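Local atomic coordinates of tail spike protein (Acinetobacter phage vB_AbaP_AS12, PDB entry 6EU4), a protein that forms the trimeric tailspike of the phage and probably recognises and cleaves the capsular polysaccharide of its host, Acinetobacter baumannii. Residues Thr488-Arg491 with Gly492-Asn496; Phe415-Ser418 with Pro419-Phe423; Ile574-Thr578 with Asn579-Leu583; Val381-Gly385 with Gly386-Phe390. One frame throughout, in Å; residues are numbered along the deposited sequence. Where two conformers were deposited one is given.

Contact 1: Thr488-Arg491 with Gly492-Asn496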
loop_
_atom_site.group_PDB
_atom_site.type_symbol
_atom_site.label_atom_id
_atom_site.label_comp_id
_atom_site.label_asym_id
_atom_site.label_seq_id
_atom_site.Cartn_x
_atom_site.Cartn_y
_atom_site.Cartn_z
ATOM N N THR A 488 -33.465 -5.595 -32.538
ATOM C CA THR A 488 -33.239 -4.559 -33.531
ATOM C C THR A 488 -32.683 -3.284 -32.917
ATOM O O THR A 488 -31.997 -2.524 -33.611
ATOM C CB THR A 488 -34.551 -4.297 -34.258
ATOM O OG1 THR A 488 -34.945 -5.507 -34.912
ATOM C CG2 THR A 488 -34.424 -3.172 -35.289
ATOM N N ASN A 489 -32.919 -3.055 -31.628
ATOM C CA ASN A 489 -32.557 -1.804 -30.970
ATOM C C ASN A 489 -31.441 -1.992 -29.946
ATOM O O ASN A 489 -31.448 -1.365 -28.882
ATOM C CB ASN A 489 -33.787 -1.175 -30.316
ATOM C CG ASN A 489 -34.920 -0.954 -31.299
ATOM O OD1 ASN A 489 -34.690 -0.733 -32.486
ATOM N ND2 ASN A 489 -36.162 -1.010 -30.802
ATOM N N LEU A 490 -30.453 -2.835 -30.268
ATOM C CA LEU A 490 -29.279 -3.053 -29.426
ATOM C C LEU A 490 -28.009 -2.496 -30.059
ATOM O O LEU A 490 -26.899 -2.874 -29.660
ATOM C CB LEU A 490 -29.100 -4.547 -29.129
ATOM C CG LEU A 490 -30.260 -5.240 -28.422
ATOM C CD1 LEU A 490 -29.994 -6.746 -28.279
ATOM C CD2 LEU A 490 -30.496 -4.623 -27.048
ATOM N N ARG A 491 -28.153 -1.599 -31.040
ATOM C CA ARG A 491 -27.004 -1.036 -31.736
ATOM C C ARG A 491 -26.306 0.052 -30.930
ATOM O O ARG A 491 -25.114 0.311 -31.140
ATOM C CB ARG A 491 -27.466 -0.479 -33.082
ATOM C CG ARG A 491 -28.158 -1.567 -33.917
ATOM C CD ARG A 491 -28.770 -1.010 -35.153
ATOM N NE ARG A 491 -27.783 -0.720 -36.182
ATOM C CZ ARG A 491 -28.115 -0.272 -37.386
ATOM N NH1 ARG A 491 -29.392 -0.070 -37.672
ATOM N NH2 ARG A 491 -27.186 -0.028 -38.305
ATOM N N GLY A 492 -27.034 0.707 -30.032
ATOM C CA GLY A 492 -26.447 1.723 -29.170
ATOM C C GLY A 492 -25.822 1.176 -27.898
ATOM O O GLY A 492 -24.870 1.759 -27.369
ATOM N N SER A 493 -26.330 0.049 -27.404
ATOM C CA SER A 493 -25.960 -0.439 -26.083
ATOM C C SER A 493 -24.976 -1.598 -26.114
ATOM O O SER A 493 -24.284 -1.831 -25.117
ATOM C CB SER A 493 -27.213 -0.872 -25.314
ATOM O OG SER A 493 -27.918 -1.906 -25.974
ATOM N N LEU A 494 -24.897 -2.331 -27.218
ATOM C CA LEU A 494 -23.989 -3.459 -27.336
ATOM C C LEU A 494 -23.263 -3.401 -28.676
ATOM O O LEU A 494 -23.811 -2.914 -29.670
ATOM C CB LEU A 494 -24.740 -4.792 -27.216
ATOM C CG LEU A 494 -25.470 -5.100 -25.906
ATOM C CD1 LEU A 494 -26.369 -6.298 -26.092
ATOM C CD2 LEU A 494 -24.479 -5.343 -24.776
ATOM N N GLY A 495 -22.016 -3.875 -28.683
ATOM C CA GLY A 495 -21.236 -3.984 -29.905
ATOM C C GLY A 495 -21.293 -5.408 -30.428
ATOM O O GLY A 495 -22.361 -5.908 -30.804
ATOM N N ASN A 496 -20.143 -6.071 -30.459
ATOM C CA ASN A 496 -20.098 -7.497 -30.739
ATOM C C ASN A 496 -20.483 -8.233 -29.466
ATOM O O ASN A 496 -19.781 -8.110 -28.458
ATOM C CB ASN A 496 -18.700 -7.891 -31.197
ATOM C CG ASN A 496 -18.261 -7.130 -32.430
ATOM O OD1 ASN A 496 -18.742 -7.368 -33.526
ATOM N ND2 ASN A 496 -17.331 -6.215 -32.254
HETATM O O HOH W 1 -29.311 0.253 -28.254
HETATM O O HOH W 2 -23.712 -1.758 -32.131
#

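Contact 2: Phe415-Ser418 with Pro419-Phe423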
loop_
_atom_site.group_PDB
_atom_site.type_symbol
_atom_site.label_atom_id
_atom_site.label_comp_id
_atom_site.label_asym_id
_atom_site.label_seq_id
_atom_site.Cartn_x
_atom_site.Cartn_y
_atom_site.Cartn_z
ATOM N N PHE A 415 -10.378 7.134 -14.807
ATOM C CA PHE A 415 -11.036 6.806 -13.550
ATOM C C PHE A 415 -11.294 5.307 -13.542
ATOM O O PHE A 415 -11.877 4.776 -14.493
ATOM C CB PHE A 415 -12.357 7.579 -13.417
ATOM C CG PHE A 415 -13.123 7.309 -12.148
ATOM C CD1 PHE A 415 -12.577 7.605 -10.902
ATOM C CD2 PHE A 415 -14.415 6.807 -12.202
ATOM C CE1 PHE A 415 -13.308 7.400 -9.734
ATOM C CE2 PHE A 415 -15.141 6.592 -11.041
ATOM C CZ PHE A 415 -14.587 6.880 -9.806
ATOM N N GLU A 416 -10.872 4.631 -12.477
ATOM C CA GLU A 416 -10.943 3.177 -12.384
ATOM C C GLU A 416 -11.656 2.802 -11.091
ATOM O O GLU A 416 -11.333 3.335 -10.029
ATOM C CB GLU A 416 -9.536 2.551 -12.437
ATOM C CG GLU A 416 -8.789 2.850 -13.749
ATOM C CD GLU A 416 -7.262 2.617 -13.691
ATOM O OE1 GLU A 416 -6.638 2.779 -12.627
ATOM O OE2 GLU A 416 -6.680 2.289 -14.734
ATOM N N VAL A 417 -12.636 1.902 -11.187
ATOM C CA VAL A 417 -13.380 1.396 -10.031
ATOM C C VAL A 417 -13.320 -0.119 -10.046
ATOM O O VAL A 417 -13.842 -0.752 -10.971
ATOM C CB VAL A 417 -14.849 1.860 -10.017
ATOM C CG1 VAL A 417 -15.577 1.328 -8.760
ATOM C CG2 VAL A 417 -14.964 3.373 -10.078
ATOM N N SER A 418 -12.711 -0.700 -9.017
ATOM C CA SER A 418 -12.569 -2.146 -8.925
ATOM C C SER A 418 -13.923 -2.824 -8.710
ATOM O O SER A 418 -14.871 -2.203 -8.226
ATOM C CB SER A 418 -11.628 -2.507 -7.773
ATOM O OG SER A 418 -12.283 -2.327 -6.522
ATOM N N PRO A 419 -14.027 -4.129 -9.027
ATOM C CA PRO A 419 -15.296 -4.843 -8.802
ATOM C C PRO A 419 -15.649 -5.031 -7.338
ATOM O O PRO A 419 -16.825 -5.269 -7.038
ATOM C CB PRO A 419 -15.074 -6.208 -9.488
ATOM C CG PRO A 419 -13.621 -6.385 -9.528
ATOM C CD PRO A 419 -13.038 -4.980 -9.696
ATOM N N GLU A 420 -14.689 -4.920 -6.427
ATOM C CA GLU A 420 -14.964 -5.126 -5.013
ATOM C C GLU A 420 -15.181 -3.814 -4.257
ATOM O O GLU A 420 -15.467 -3.851 -3.054
ATOM C CB GLU A 420 -13.848 -5.951 -4.367
ATOM C CG GLU A 420 -12.505 -5.309 -4.182
ATOM C CD GLU A 420 -11.613 -5.244 -5.455
ATOM O OE1 GLU A 420 -11.994 -5.733 -6.557
ATOM O OE2 GLU A 420 -10.484 -4.712 -5.333
ATOM N N THR A 421 -15.111 -2.668 -4.941
ATOM C CA THR A 421 -15.496 -1.407 -4.322
ATOM C C THR A 421 -16.993 -1.449 -4.062
ATOM O O THR A 421 -17.770 -1.881 -4.916
ATOM C CB THR A 421 -15.153 -0.222 -5.238
ATOM O OG1 THR A 421 -13.745 -0.224 -5.543
ATOM C CG2 THR A 421 -15.540 1.106 -4.568
ATOM N N THR A 422 -17.411 -1.026 -2.874
ATOM C CA THR A 422 -18.828 -0.987 -2.554
ATOM C C THR A 422 -19.263 0.416 -2.169
ATOM O O THR A 422 -18.456 1.270 -1.775
ATOM C CB THR A 422 -19.172 -1.954 -1.417
ATOM O OG1 THR A 422 -18.304 -1.702 -0.291
ATOM C CG2 THR A 422 -19.022 -3.405 -1.910
ATOM N N PHE A 423 -20.576 0.623 -2.318
ATOM C CA PHE A 423 -21.234 1.898 -2.083
ATOM C C PHE A 423 -22.473 1.671 -1.237
ATOM O O PHE A 423 -23.124 0.627 -1.331
ATOM C CB PHE A 423 -21.624 2.559 -3.404
ATOM C CG PHE A 423 -20.469 2.736 -4.333
ATOM C CD1 PHE A 423 -19.638 3.829 -4.208
ATOM C CD2 PHE A 423 -20.182 1.783 -5.295
ATOM C CE1 PHE A 423 -18.530 3.974 -5.007
ATOM C CE2 PHE A 423 -19.083 1.938 -6.129
ATOM C CZ PHE A 423 -18.263 3.042 -5.983
HETATM O O HOH W 3 -17.622 -2.023 -7.663
#

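Contact 3: Ile574-Thr578 with Asn579-Leu583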
loop_
_atom_site.group_PDB
_atom_site.type_symbol
_atom_site.label_atom_id
_atom_site.label_comp_id
_atom_site.label_asym_id
_atom_site.label_seq_id
_atom_site.Cartn_x
_atom_site.Cartn_y
_atom_site.Cartn_z
ATOM N N ILE A 574 -36.776 -22.852 -50.234
ATOM C CA ILE A 574 -38.035 -22.143 -50.435
ATOM C C ILE A 574 -37.724 -20.646 -50.477
ATOM O O ILE A 574 -37.343 -20.074 -49.449
ATOM C CB ILE A 574 -39.055 -22.463 -49.333
ATOM C CG1 ILE A 574 -39.191 -23.976 -49.136
ATOM C CG2 ILE A 574 -40.420 -21.854 -49.682
ATOM C CD1 ILE A 574 -39.552 -24.740 -50.398
ATOM N N PRO A 575 -37.871 -19.978 -51.618
ATOM C CA PRO A 575 -37.522 -18.552 -51.696
ATOM C C PRO A 575 -38.426 -17.684 -50.838
ATOM O O PRO A 575 -39.583 -18.017 -50.559
ATOM C CB PRO A 575 -37.721 -18.207 -53.180
ATOM C CG PRO A 575 -37.866 -19.454 -53.887
ATOM C CD PRO A 575 -38.278 -20.517 -52.919
ATOM N N ALA A 576 -37.889 -16.514 -50.468
ATOM C CA ALA A 576 -38.627 -15.561 -49.643
ATOM C C ALA A 576 -39.847 -14.991 -50.348
ATOM O O ALA A 576 -40.767 -14.516 -49.672
ATOM C CB ALA A 576 -37.707 -14.417 -49.215
ATOM N N ALA A 577 -39.868 -15.008 -51.678
ATOM C CA ALA A 577 -41.010 -14.551 -52.458
ATOM C C ALA A 577 -41.072 -15.374 -53.732
ATOM O O ALA A 577 -40.036 -15.774 -54.273
ATOM C CB ALA A 577 -40.911 -13.055 -52.804
ATOM N N THR A 578 -42.294 -15.626 -54.207
ATOM C CA THR A 578 -42.491 -16.450 -55.388
ATOM C C THR A 578 -42.132 -15.686 -56.660
ATOM O O THR A 578 -42.192 -14.454 -56.711
ATOM C CB THR A 578 -43.944 -16.939 -55.456
ATOM O OG1 THR A 578 -44.041 -18.031 -56.377
ATOM C CG2 THR A 578 -44.911 -15.810 -55.876
ATOM N N ASN A 579 -41.731 -16.440 -57.688
ATOM C CA ASN A 579 -41.555 -15.894 -59.040
ATOM C C ASN A 579 -40.646 -14.662 -59.031
ATOM O O ASN A 579 -40.876 -13.674 -59.741
ATOM C CB ASN A 579 -42.913 -15.569 -59.660
ATOM C CG ASN A 579 -42.824 -15.289 -61.137
ATOM O OD1 ASN A 579 -41.931 -15.790 -61.820
ATOM N ND2 ASN A 579 -43.765 -14.495 -61.649
ATOM N N THR A 580 -39.592 -14.732 -58.239
ATOM C CA THR A 580 -38.683 -13.614 -58.027
ATOM C C THR A 580 -37.229 -13.997 -58.245
ATOM O O THR A 580 -36.507 -13.265 -58.925
ATOM C CB THR A 580 -38.894 -13.059 -56.591
ATOM O OG1 THR A 580 -40.246 -12.585 -56.461
ATOM C CG2 THR A 580 -37.939 -11.914 -56.278
ATOM N N TYR A 581 -36.797 -15.143 -57.726
ATOM C CA TYR A 581 -35.394 -15.523 -57.701
ATOM C C TYR A 581 -35.132 -16.679 -58.658
ATOM O O TYR A 581 -36.007 -17.515 -58.913
ATOM C CB TYR A 581 -34.971 -15.898 -56.277
ATOM C CG TYR A 581 -35.189 -14.757 -55.297
ATOM C CD1 TYR A 581 -34.388 -13.618 -55.337
ATOM C CD2 TYR A 581 -36.209 -14.805 -54.356
ATOM C CE1 TYR A 581 -34.584 -12.558 -54.449
ATOM C CE2 TYR A 581 -36.415 -13.747 -53.459
ATOM C CZ TYR A 581 -35.607 -12.628 -53.518
ATOM O OH TYR A 581 -35.811 -11.582 -52.638
ATOM N N ASP A 582 -33.918 -16.709 -59.201
ATOM C CA ASP A 582 -33.549 -17.658 -60.239
ATOM C C ASP A 582 -32.556 -18.682 -59.710
ATOM O O ASP A 582 -31.791 -18.407 -58.779
ATOM C CB ASP A 582 -32.898 -16.964 -61.440
ATOM C CG ASP A 582 -33.844 -16.067 -62.215
ATOM O OD1 ASP A 582 -35.078 -16.283 -62.180
ATOM O OD2 ASP A 582 -33.321 -15.156 -62.911
ATOM N N LEU A 583 -32.591 -19.867 -60.324
ATOM C CA LEU A 583 -31.519 -20.854 -60.232
ATOM C C LEU A 583 -30.616 -20.636 -61.439
ATOM O O LEU A 583 -30.997 -20.942 -62.574
ATOM C CB LEU A 583 -32.083 -22.273 -60.217
ATOM C CG LEU A 583 -33.004 -22.563 -59.039
ATOM C CD1 LEU A 583 -33.801 -23.816 -59.281
ATOM C CD2 LEU A 583 -32.214 -22.659 -57.753
HETATM O O HOH W 4 -38.588 -16.769 -56.314
#

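Contact 4: Val381-Gly385 with Gly386-Phe390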
loop_
_atom_site.group_PDB
_atom_site.type_symbol
_atom_site.label_atom_id
_atom_site.label_comp_id
_atom_site.label_asym_id
_atom_site.label_seq_id
_atom_site.Cartn_x
_atom_site.Cartn_y
_atom_site.Cartn_z
ATOM N N VAL A 381 -7.331 8.387 -11.272
ATOM C CA VAL A 381 -7.888 8.091 -9.961
ATOM C C VAL A 381 -8.371 6.652 -9.990
ATOM O O VAL A 381 -9.129 6.274 -10.892
ATOM C CB VAL A 381 -9.039 9.051 -9.598
ATOM C CG1 VAL A 381 -9.785 8.595 -8.372
ATOM C CG2 VAL A 381 -8.503 10.465 -9.380
ATOM N N LYS A 382 -7.939 5.857 -9.010
ATOM C CA LYS A 382 -8.344 4.457 -8.935
ATOM C C LYS A 382 -8.892 4.147 -7.556
ATOM O O LYS A 382 -8.261 4.479 -6.546
ATOM C CB LYS A 382 -7.179 3.513 -9.224
ATOM C CG LYS A 382 -7.580 2.057 -9.102
ATOM C CD LYS A 382 -6.443 1.177 -9.557
ATOM C CE LYS A 382 -6.836 -0.305 -9.581
ATOM N NZ LYS A 382 -5.637 -1.191 -9.779
ATOM N N LEU A 383 -10.046 3.477 -7.524
ATOM C CA LEU A 383 -10.617 2.949 -6.290
ATOM C C LEU A 383 -10.310 1.461 -6.258
ATOM O O LEU A 383 -10.899 0.680 -7.014
ATOM C CB LEU A 383 -12.117 3.209 -6.214
ATOM C CG LEU A 383 -12.558 4.652 -6.527
ATOM C CD1 LEU A 383 -14.033 4.813 -6.305
ATOM C CD2 LEU A 383 -11.797 5.663 -5.707
ATOM N N THR A 384 -9.349 1.088 -5.423
ATOM C CA THR A 384 -8.946 -0.301 -5.222
ATOM C C THR A 384 -9.706 -0.802 -4.003
ATOM O O THR A 384 -9.314 -0.537 -2.870
ATOM C CB THR A 384 -7.438 -0.399 -5.018
ATOM O OG1 THR A 384 -6.772 0.156 -6.166
ATOM C CG2 THR A 384 -7.004 -1.843 -4.841
ATOM N N GLY A 385 -10.785 -1.529 -4.244
ATOM C CA GLY A 385 -11.698 -1.884 -3.179
ATOM C C GLY A 385 -12.249 -0.653 -2.488
ATOM O O GLY A 385 -12.504 0.385 -3.109
ATOM N N GLY A 386 -12.445 -0.777 -1.185
ATOM C CA GLY A 386 -13.027 0.284 -0.398
ATOM C C GLY A 386 -14.542 0.208 -0.327
ATOM O O GLY A 386 -15.217 -0.510 -1.077
ATOM N N SER A 387 -15.051 0.974 0.626
ATOM C CA SER A 387 -16.480 1.124 0.855
ATOM C C SER A 387 -16.758 2.609 1.028
ATOM O O SER A 387 -16.115 3.280 1.844
ATOM C CB SER A 387 -16.948 0.335 2.084
ATOM O OG SER A 387 -16.373 0.843 3.261
ATOM N N PHE A 388 -17.692 3.124 0.240
ATOM C CA PHE A 388 -17.963 4.567 0.186
ATOM C C PHE A 388 -19.421 4.842 0.512
ATOM O O PHE A 388 -20.316 4.543 -0.293
ATOM C CB PHE A 388 -17.595 5.123 -1.176
ATOM C CG PHE A 388 -16.124 5.049 -1.463
ATOM C CD1 PHE A 388 -15.580 3.918 -2.057
ATOM C CD2 PHE A 388 -15.279 6.089 -1.096
ATOM C CE1 PHE A 388 -14.224 3.848 -2.320
ATOM C CE2 PHE A 388 -13.933 6.017 -1.330
ATOM C CZ PHE A 388 -13.392 4.893 -1.934
ATOM N N GLY A 389 -19.634 5.450 1.675
ATOM C CA GLY A 389 -20.953 5.674 2.225
ATOM C C GLY A 389 -21.634 6.908 1.661
ATOM O O GLY A 389 -22.137 7.738 2.425
ATOM N N PHE A 390 -21.679 7.032 0.327
ATOM C CA PHE A 390 -22.423 8.111 -0.308
ATOM C C PHE A 390 -23.910 7.848 -0.074
ATOM O O PHE A 390 -24.428 6.804 -0.483
ATOM C CB PHE A 390 -22.113 8.160 -1.802
ATOM C CG PHE A 390 -20.638 8.321 -2.121
ATOM C CD1 PHE A 390 -19.858 9.250 -1.446
ATOM C CD2 PHE A 390 -20.052 7.549 -3.098
ATOM C CE1 PHE A 390 -18.507 9.385 -1.736
ATOM C CE2 PHE A 390 -18.723 7.669 -3.402
ATOM C CZ PHE A 390 -17.932 8.571 -2.722
#

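Contact 1: Thr488-Arg491 with Gly492-Asn496
The connection between strands 474-481 and 496-501, in the six-stranded domain that follows the parallel beta-helix of the tailspike, holds an alpha-turn in which L490 and L494 meet through both backbone and side chain. The amide of L494 donates to the carbonyl oxygen of L490, N to O 3.2 Å, bent to 147° at the hydrogen, with R491, G492 and S493 in the helical range between them. The donor stands above the carbonyl plane, and Q524 NE2 also donates to L490 O. On the side-chain side, CD1 of L490 lies 4.3 Å from CD1 of L494, a loose apolar touch; both leucines are buried and also pack on L499 of strand 496-501. L490 CD2 comes within 3.9 Å of S493 OG, the hydroxyl lying between backbone N and carbonyl carbon (chi1 60°), turned back over the leucine. The R491 guanidinium reaches N535 OD1 and the carbonyl oxygens of S533, D555 and Q558, with Y560 as a cation-pi partner, thereby fastening the loop to later parts of the domain. L494 packs on S476 of the second subunit, and N496 joins an antiparallel ladder with a strand of it. Two waters bridge the turn. Water 1 donates to N489 O and accepts from the amide of G492, with a weak link to S493 OG. Water 2 donates to two carbonyls, R491 O and L494 O, its oxygen 2.7 Å from each of these oxygens.

Contact 2: Phe415-Ser418 with Pro419-Phe423
From S418 to T421 the chain makes a type I beta turn, its closing bond from T421 N to S418 O weak at 3.3 Å. A second, shorter bond runs beside it: S418 OG donates to T421 OG1 at 2.7 Å. With chi1 at 75° the serine hydroxyl lies between its backbone N and carbonyl carbon, folded back over the turn toward the threonine. T421 OG1 donates onward to G385 O, and S418 OG accepts from the amide of G385, so the two hydroxyls tie this corner to the preceding coil. The turn links strands 414-417 and 422-423 at a corner of the parallel beta-helix, whose coils stack strand on strand. The E420 chain bends at chi2 (-79°) and brings its carboxyl carbon CD within 3.2 Å of S418 OG; its OE1 lies near E416 OE2 of the third subunit, a close pair of like charges. On the inner side V417 CG1 rests 3.9 Å from T421 CB, the two side chains crossing at about a right angle. The same methyl meets the edge of the F423 ring, CG1 to CZ 4.2 Å. Water 3 donates to both S418 O and T421 O, 2.8 Å from each oxygen.

Contact 3: Ile574-Thr578 with Asn579-Leu583
T578 O is gripped by the hydroxyl of T580, which donates to it over an OG1 to O distance of 2.7 Å. The hydroxyl approaches from above the carbonyl plane, with a C=O...O angle of 131°. N579 lies in the left-handed helical region at the bend (phi 53°). T580 OG1, anti to the carbonyl carbon (chi1 -61°), is swung back over the preceding peptide, and also lies 3.7 Å from A577 CB. Deeper in the loop water 4 spans its two arms, donating to A577 O and accepting from the amide of Y581, at 2.7 Å from the oxygen and 2.8 Å from the nitrogen. The mouth of the loop is closed by apolar contact: P575 CB comes to the edge of the Y581 ring, near its plane, 3.9 Å from CD2, and A576 CB touches CE2 more loosely at 4.5 Å. One face of that ring carries CG2 of T580, 3.6 Å above its centre, so the threonine uses its hydroxyl on the backbone and its methyl on the tyrosine. Neighbouring copies engage both arms. T578 OG1 accepts from T589 N of the third subunit, D582 forms a salt bridge with R591 of the same subunit, and the amide of D582 donates to S572 OG of the second. The arrangement is that of an irregular loop, its arms joined by a water, held between two neighbouring subunits near the carboxy-terminal end of the modelled chain, as is consistent with a trimeric tailspike.

Contact 4: Val381-Gly385 with Gly386-Phe390
Apolar contact joins L383 and F388 across a bend of the parallel beta-helix, between strands 380-384 and 387-390. L383 CD1 lies 4.1 Å from F388 CE1, and its other methyl, CD2, is 4.2 Å from CZ, so the leucine fork spans two neighbouring ring atoms. The side chains cross obliquely. Both leave the backbone toward the other segment, the leucine from the strand before the bend and the phenylalanine from the strand after it. Further along, the F390 ring is met on one face by F388 CB, 3.5 Å above its plane and offset toward the rim. F388 meets F350 of the preceding coil with parallel planes; L383 packs on V417 of the next coil and on F373 of its own.

Polar contact is carried by the backbone. The carbonyl oxygen of G385 sits at the edge of the F388 ring, near its plane, 3.9 Å from CE1, an approach that would suit the slightly positive ring hydrogens. G386 N donates to E344 OE2 of the third subunit.

Conformation sets the corner. G385 and G386 both have positive phi (58° and 89°), backbone angles that glycine adopts readily. After the corner, G389 is the centre of an inverse gamma turn, with a weak bond from F390 N to F388 O at 2.9 Å. The chemistry thus divides: an apolar interior of leucine and phenylalanine, with a glycine corner whose backbone N-H and C=O serve as polar sites.

Overall arrangement
Contacts 2 and 4 are bends of successive coils of the beta-helix, with centres 6 Å apart. Strand 380-384 pairs with 414-417 and 387-390 with 422-423, and E416 O lies 2.8 Å from L383 N. Contact 4 is the more buried, a corner of glycines and apolar side chains; contact 2 adds hydroxyl bonds to its apolar packing. Contacts 1 and 3 are loops closer to the carboxy terminus, their centres 31 Å apart. Contact 1 is partly buried, against its own domain and the second subunit, whereas contact 3 is a surface contact within the chain, gripped by both other subunits. Waters bridge backbone groups in contacts 1, 2 and 3.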